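PDB 1VPD: tartronate semialdehyde reductase from Salmonella typhimurium, which probably catalyses the reduction of tartronate semialdehyde to D-glycerate with NADH or NADPH, the last step in converting galactarate to D-glycerate. Local coordinates for residues 32-35 / 40-43; 275-280 / 289-294. One frame throughout, in Å; residues are numbered along the deposited sequence. Where two conformers were deposited one is given.

Overall arrangement
The two contacts follow one another along the chain and lie far apart, with centres 34 Å from each other and nearest atoms about 15 Å apart, so neither touches the other. Contact 1 joins strand 30-34 to helix 38-46 within the nucleotide-binding, Rossmann-type part of the protein. It borders the predicted NAD(+) site: the nearest atoms of the Asp35 side chain and Gly12 are about 4 Å apart. Contact 2 belongs to the helical C-terminal part, where the loop after helix 260-274 meets helix 285-293 at the surface, away from the predicted cofactor and active-site residues. Apolar packing dominates the first; charge and hydrogen bonding carry the second.

Contact 1 of 2, residues 32-35 / 40-43; sequences VVSD and AIAD
Ile41 reaches from helix 38-46 over the backbone of Asp35, just past the end of strand 30-34, and its CG1-CD1 arm makes the closest approaches of the pair. CG1 lies 3.6 Å from Asp35 N. The arm ends against the same peptide backbone, with CD1 3.5 Å from Asp35 O and 3.7 Å from Asp35 N, and it also reaches Ser34 CA at 4.1 Å. This follows from its torsions: CG1 is anti to the carbonyl carbon (chi1 -58°) and CD1 continues the chain in an extended line (chi2 175°). Asp35 N is buried beneath this arm and has no hydrogen-bond partner in the model, probably at some local cost.

Around this tight centre the fit is slacker. The other branch of Ile41 meets the strand only methyl to methyl, with CG2 4.2 Å from Val33 CG2. Ser34 points its CB away from helix 38-46 and touches Ile58 of helix 55-61; its OG stays 4.3 Å from Ile41 CD1. Ser34 and Asp35 are partly exposed, whereas Val33 and Ala40 are buried.

Asp35 brings its carboxylate against Ala40. Its CG stands anti to its own N (chi1 -173°), which carries OD2 to 3.8 Å from Ala40 CB. That is simple van der Waals contact; the oxygens are held by main-chain N-H groups, OD1 by Leu13 and OD2 by Asn37. Strand 30-34, helix 38-46 and strand 50-51 form a beta-alpha-beta unit. An acidic residue just after its first strand, bonded to a turn that matches the GxGxxG pattern, is familiar from Rossmann-type folds and consistent with the predicted NAD(+) site at Gly12.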
ATOM      1  N   VAL A  32      18.524   9.076  -3.235  1.00 20.39           N
ATOM      2  CA  VAL A  32      18.239  10.461  -2.931  1.00 19.43           C
ATOM      3  C   VAL A  32      16.745  10.526  -2.577  1.00 18.94           C
ATOM      4  O   VAL A  32      15.891  10.265  -3.427  1.00 17.55           O
ATOM      5  CB  VAL A  32      18.557  11.415  -4.105  1.00 19.57           C
ATOM      6  CG1 VAL A  32      18.471  12.848  -3.646  1.00 19.65           C
ATOM      7  CG2 VAL A  32      19.938  11.126  -4.685  1.00 20.60           C
ATOM      8  N   VAL A  33      16.457  10.898  -1.336  1.00 18.62           N
ATOM      9  CA  VAL A  33      15.122  10.758  -0.760  1.00 18.86           C
ATOM     10  C   VAL A  33      14.467  12.068  -0.380  1.00 19.46           C
ATOM     11  O   VAL A  33      15.124  13.091  -0.149  1.00 20.09           O
ATOM     12  CB  VAL A  33      15.138   9.789   0.457  1.00 18.21           C
ATOM     13  CG1 VAL A  33      15.822   8.514   0.110  1.00 17.70           C
ATOM     14  CG2 VAL A  33      15.763  10.416   1.712  1.00 18.13           C
ATOM     15  N   SER A  34      13.133  12.049  -0.354  1.00 19.79           N
ATOM     16  CA  SER A  34      12.358  13.152   0.173  1.00 19.78           C
ATOM     17  C   SER A  34      11.055  12.644   0.787  1.00 20.09           C
ATOM     18  O   SER A  34      10.593  11.549   0.472  1.00 19.59           O
ATOM     19  CB  SER A  34      12.055  14.180  -0.897  1.00 19.86           C
ATOM     20  OG  SER A  34      11.357  15.275  -0.331  1.00 21.76           O
ATOM     21  N   ASP A  35      10.531  13.448   1.699  1.00 20.59           N
ATOM     22  CA  ASP A  35       9.248  13.244   2.337  1.00 21.52           C
ATOM     23  C   ASP A  35       8.789  14.591   2.887  1.00 22.98           C
ATOM     24  O   ASP A  35       9.610  15.482   3.104  1.00 23.23           O
ATOM     25  CB  ASP A  35       9.369  12.212   3.462  1.00 21.13           C
ATOM     26  CG  ASP A  35       8.025  11.835   4.050  1.00 22.28           C
ATOM     27  OD1 ASP A  35       7.321  11.036   3.392  1.00 22.01           O
ATOM     28  OD2 ASP A  35       7.576  12.302   5.127  1.00 21.69           O
ATOM     29  N   ALA A  40      11.449  12.106   8.994  1.00 21.76           N
ATOM     30  CA  ALA A  40      11.516  10.887   8.172  1.00 20.81           C
ATOM     31  C   ALA A  40      12.736  10.925   7.233  1.00 20.03           C
ATOM     32  O   ALA A  40      13.481   9.956   7.137  1.00 18.90           O
ATOM     33  CB  ALA A  40      10.203  10.684   7.378  1.00 21.15           C
ATOM     34  N   ILE A  41      12.963  12.060   6.564  1.00 19.94           N
ATOM     35  CA  ILE A  41      14.199  12.214   5.785  1.00 20.21           C
ATOM     36  C   ILE A  41      15.440  11.985   6.659  1.00 19.91           C
ATOM     37  O   ILE A  41      16.328  11.236   6.288  1.00 19.27           O
ATOM     38  CB  ILE A  41      14.303  13.598   5.107  1.00 20.26           C
ATOM     39  CG1 ILE A  41      13.119  13.863   4.172  1.00 20.83           C
ATOM     40  CG2 ILE A  41      15.643  13.693   4.351  1.00 20.23           C
ATOM     41  CD1 ILE A  41      13.108  15.269   3.578  1.00 21.56           C
ATOM     42  N   ALA A  42      15.481  12.603   7.837  1.00 20.69           N
ATOM     43  CA  ALA A  42      16.668  12.489   8.701  1.00 21.31           C
ATOM     44  C   ALA A  42      16.981  11.048   9.070  1.00 21.93           C
ATOM     45  O   ALA A  42      18.130  10.630   9.075  1.00 21.94           O
ATOM     46  CB  ALA A  42      16.509  13.324   9.935  1.00 21.61           C
ATOM     47  N   ASP A  43      15.938  10.268   9.343  1.00 22.91           N
ATOM     48  CA  ASP A  43      16.091   8.860   9.681  1.00 23.37           C
ATOM     49  C   ASP A  43      16.717   8.079   8.527  1.00 22.25           C
ATOM     50  O   ASP A  43      17.600   7.254   8.714  1.00 22.49           O
ATOM     51  CB  ASP A  43      14.703   8.300  10.016  0.52 24.10           C
ATOM     52  CG  ASP A  43      14.743   6.884  10.520  0.52 26.94           C
ATOM     53  OD1 ASP A  43      13.982   6.591  11.467  0.52 30.04           O
ATOM     54  OD2 ASP A  43      15.473   5.991  10.038  0.52 29.59           O
TER

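Contact 2 of 2, residues 275-280 / 289-294; sequences DGHGND and YEKLAK
Lys291 stretches from helix 285-293 toward Asp275 and His277 with every torsion beyond CG near 180° (chi3 -179°), so the full length of the chain carries NZ across to the loop. Asp275 meets it from the opposite direction, its CG anti to the backbone N. The resulting salt bridge is short, 2.7 Å from Lys291 NZ to Asp275 OD2, although the ammonium sits above the carboxylate, 39° out of its plane. The same NZ donates to His277 NE2 at 2.8 Å, lying at the ring edge, only 4° from the ring plane. A water donates to Asp275 O and accepts a weak bond from Lys291 NZ (2.8 Å).

On the far side of the ring, His277 ND1 donates to Asp280 OD2 (2.8 Å), meeting the anti side of the carboxylate with more tilt from the ring plane than at NE2. With both nitrogens bonded, ring rotation is probably fixed. Gly276 completes the Schellman motif that ends helix 260-274 and leads into the type I turn His277-Asp280. With ND1 as donor and NE2 as acceptor for an ammonium, His277 is probably neutral and protonated on ND1, while Lys291 is probably charged, its ionised form favoured by Asp275.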
ATOM      1  N   ASP A 275     -17.139   7.035  13.751  1.00 14.63           N
ATOM      2  CA  ASP A 275     -16.961   6.755  15.176  1.00 16.14           C
ATOM      3  C   ASP A 275     -15.505   6.897  15.632  1.00 16.39           C
ATOM      4  O   ASP A 275     -15.119   6.363  16.672  1.00 17.66           O
ATOM      5  CB  ASP A 275     -17.503   5.366  15.478  1.00 16.75           C
ATOM      6  CG  ASP A 275     -17.806   5.137  16.953  1.00 18.59           C
ATOM      7  OD1 ASP A 275     -18.101   6.092  17.691  1.00 18.87           O
ATOM      8  OD2 ASP A 275     -17.748   3.993  17.429  1.00 21.68           O
ATOM      9  N   GLY A 276     -14.706   7.621  14.863  1.00 15.98           N
ATOM     10  CA  GLY A 276     -13.352   7.983  15.262  1.00 16.55           C
ATOM     11  C   GLY A 276     -12.230   6.997  15.019  1.00 16.35           C
ATOM     12  O   GLY A 276     -11.134   7.190  15.582  1.00 17.63           O
ATOM     13  N   HIS A 277     -12.453   5.993  14.162  1.00 15.32           N
ATOM     14  CA  HIS A 277     -11.485   4.927  13.903  1.00 15.66           C
ATOM     15  C   HIS A 277     -10.697   5.071  12.582  1.00 14.79           C
ATOM     16  O   HIS A 277      -9.937   4.175  12.218  1.00 15.24           O
ATOM     17  CB  HIS A 277     -12.157   3.551  13.886  1.00 15.80           C
ATOM     18  CG  HIS A 277     -12.630   3.064  15.215  1.00 17.60           C
ATOM     19  ND1 HIS A 277     -11.797   2.425  16.113  1.00 18.97           N
ATOM     20  CD2 HIS A 277     -13.863   3.069  15.779  1.00 19.27           C
ATOM     21  CE1 HIS A 277     -12.500   2.069  17.177  1.00 21.05           C
ATOM     22  NE2 HIS A 277     -13.755   2.447  17.000  1.00 19.86           N
ATOM     23  N   GLY A 278     -10.853   6.186  11.883  1.00 14.44           N
ATOM     24  CA  GLY A 278     -10.213   6.383  10.590  1.00 14.30           C
ATOM     25  C   GLY A 278      -8.702   6.306  10.606  1.00 14.85           C
ATOM     26  O   GLY A 278      -8.073   5.902   9.626  1.00 14.87           O
ATOM     27  N   ASN A 279      -8.098   6.687  11.730  1.00 14.71           N
ATOM     28  CA  ASN A 279      -6.650   6.634  11.867  1.00 15.89           C
ATOM     29  C   ASN A 279      -6.144   5.380  12.566  1.00 15.05           C
ATOM     30  O   ASN A 279      -4.936   5.262  12.846  1.00 16.16           O
ATOM     31  CB  ASN A 279      -6.139   7.893  12.578  1.00 17.16           C
ATOM     32  CG  ASN A 279      -6.242   9.113  11.695  1.00 21.14           C
ATOM     33  OD1 ASN A 279      -5.718   9.120  10.579  1.00 25.32           O
ATOM     34  ND2 ASN A 279      -6.966  10.121  12.149  1.00 25.46           N
ATOM     35  N   ASP A 280      -7.048   4.437  12.842  1.00 14.13           N
ATOM     36  CA  ASP A 280      -6.663   3.137  13.375  1.00 13.88           C
ATOM     37  C   ASP A 280      -6.268   2.181  12.258  1.00 13.42           C
ATOM     38  O   ASP A 280      -6.730   2.319  11.129  1.00 13.25           O
ATOM     39  CB  ASP A 280      -7.806   2.498  14.152  1.00 14.33           C
ATOM     40  CG  ASP A 280      -8.040   3.122  15.505  1.00 17.84           C
ATOM     41  OD1 ASP A 280      -7.161   3.859  16.023  1.00 19.37           O
ATOM     42  OD2 ASP A 280      -9.079   2.870  16.134  1.00 19.99           O
ATOM     43  N   TYR A 289     -17.729  -4.934  14.583  1.00 10.68           N
ATOM     44  CA  TYR A 289     -18.439  -6.119  15.028  1.00 11.12           C
ATOM     45  C   TYR A 289     -18.595  -6.164  16.552  1.00 11.53           C
ATOM     46  O   TYR A 289     -19.646  -6.557  17.057  1.00 12.18           O
ATOM     47  CB  TYR A 289     -17.705  -7.354  14.568  1.00 11.32           C
ATOM     48  CG  TYR A 289     -17.911  -7.668  13.102  1.00 10.41           C
ATOM     49  CD1 TYR A 289     -18.968  -8.463  12.692  1.00 10.86           C
ATOM     50  CD2 TYR A 289     -17.065  -7.150  12.133  1.00 12.27           C
ATOM     51  CE1 TYR A 289     -19.176  -8.744  11.355  1.00 10.80           C
ATOM     52  CE2 TYR A 289     -17.255  -7.437  10.781  1.00 11.73           C
ATOM     53  CZ  TYR A 289     -18.305  -8.245  10.405  1.00 11.33           C
ATOM     54  OH  TYR A 289     -18.487  -8.554   9.077  1.00 11.87           O
ATOM     55  N   GLU A 290     -17.547  -5.777  17.285  1.00 11.38           N
ATOM     56  CA  GLU A 290     -17.619  -5.759  18.747  1.00 11.96           C
ATOM     57  C   GLU A 290     -18.733  -4.851  19.239  1.00 12.43           C
ATOM     58  O   GLU A 290     -19.450  -5.164  20.190  1.00 13.12           O
ATOM     59  CB  GLU A 290     -16.284  -5.289  19.331  1.00 11.80           C
ATOM     60  CG  GLU A 290     -15.163  -6.286  19.149  1.00 13.15           C
ATOM     61  CD  GLU A 290     -13.817  -5.788  19.646  1.00 15.21           C
ATOM     62  OE1 GLU A 290     -13.568  -4.552  19.649  1.00 16.19           O
ATOM     63  OE2 GLU A 290     -13.003  -6.659  20.003  1.00 15.03           O
ATOM     64  N   LYS A 291     -18.879  -3.703  18.587  1.00 13.07           N
ATOM     65  CA  LYS A 291     -19.860  -2.724  19.001  1.00 14.21           C
ATOM     66  C   LYS A 291     -21.275  -3.191  18.687  1.00 13.99           C
ATOM     67  O   LYS A 291     -22.196  -3.001  19.483  1.00 14.87           O
ATOM     68  CB  LYS A 291     -19.531  -1.372  18.383  1.00 15.29           C
ATOM     69  CG  LYS A 291     -18.332  -0.739  19.109  1.00 19.14           C
ATOM     70  CD  LYS A 291     -17.805   0.551  18.463  1.00 22.95           C
ATOM     71  CE  LYS A 291     -16.607   1.079  19.266  1.00 25.15           C
ATOM     72  NZ  LYS A 291     -16.025   2.337  18.719  1.00 25.05           N
ATOM     73  N   LEU A 292     -21.467  -3.848  17.544  1.00 13.27           N
ATOM     74  CA  LEU A 292     -22.806  -4.325  17.206  1.00 12.63           C
ATOM     75  C   LEU A 292     -23.210  -5.607  17.976  1.00 12.29           C
ATOM     76  O   LEU A 292     -24.374  -5.774  18.338  1.00 12.77           O
ATOM     77  CB  LEU A 292     -22.928  -4.556  15.687  0.56 12.61           C
ATOM     78  CG  LEU A 292     -23.361  -3.369  14.815  0.56 12.63           C
ATOM     79  CD1 LEU A 292     -22.329  -2.277  14.794  0.56 12.02           C
ATOM     80  CD2 LEU A 292     -23.626  -3.870  13.387  0.56 13.32           C
ATOM     81  N   ALA A 293     -22.256  -6.480  18.236  1.00 12.17           N
ATOM     82  CA  ALA A 293     -22.502  -7.740  18.961  1.00 12.84           C
ATOM     83  C   ALA A 293     -22.412  -7.579  20.482  1.00 13.74           C
ATOM     84  O   ALA A 293     -22.777  -8.494  21.221  1.00 14.47           O
ATOM     85  CB  ALA A 293     -21.533  -8.795  18.516  1.00 12.55           C
ATOM     86  N   LYS A 294     -21.931  -6.430  20.936  1.00 14.91           N
ATOM     87  CA  LYS A 294     -21.758  -6.163  22.379  1.00 15.76           C
ATOM     88  C   LYS A 294     -20.836  -7.158  23.080  1.00 16.20           C
ATOM     89  O   LYS A 294     -21.138  -7.663  24.178  1.00 17.45           O
ATOM     90  CB  LYS A 294     -23.114  -6.073  23.081  1.00 16.27           C
ATOM     91  CG  LYS A 294     -24.002  -4.999  22.541  1.00 17.38           C
ATOM     92  CD  LYS A 294     -23.452  -3.601  22.742  1.00 19.39           C
ATOM     93  CE  LYS A 294     -24.542  -2.563  22.536  1.00 23.38           C
ATOM     94  NZ  LYS A 294     -24.145  -1.177  22.887  1.00 25.68           N
TER
HETATM   95  O   HOH W   1     -14.860   4.861  19.237  1.00 54.05           O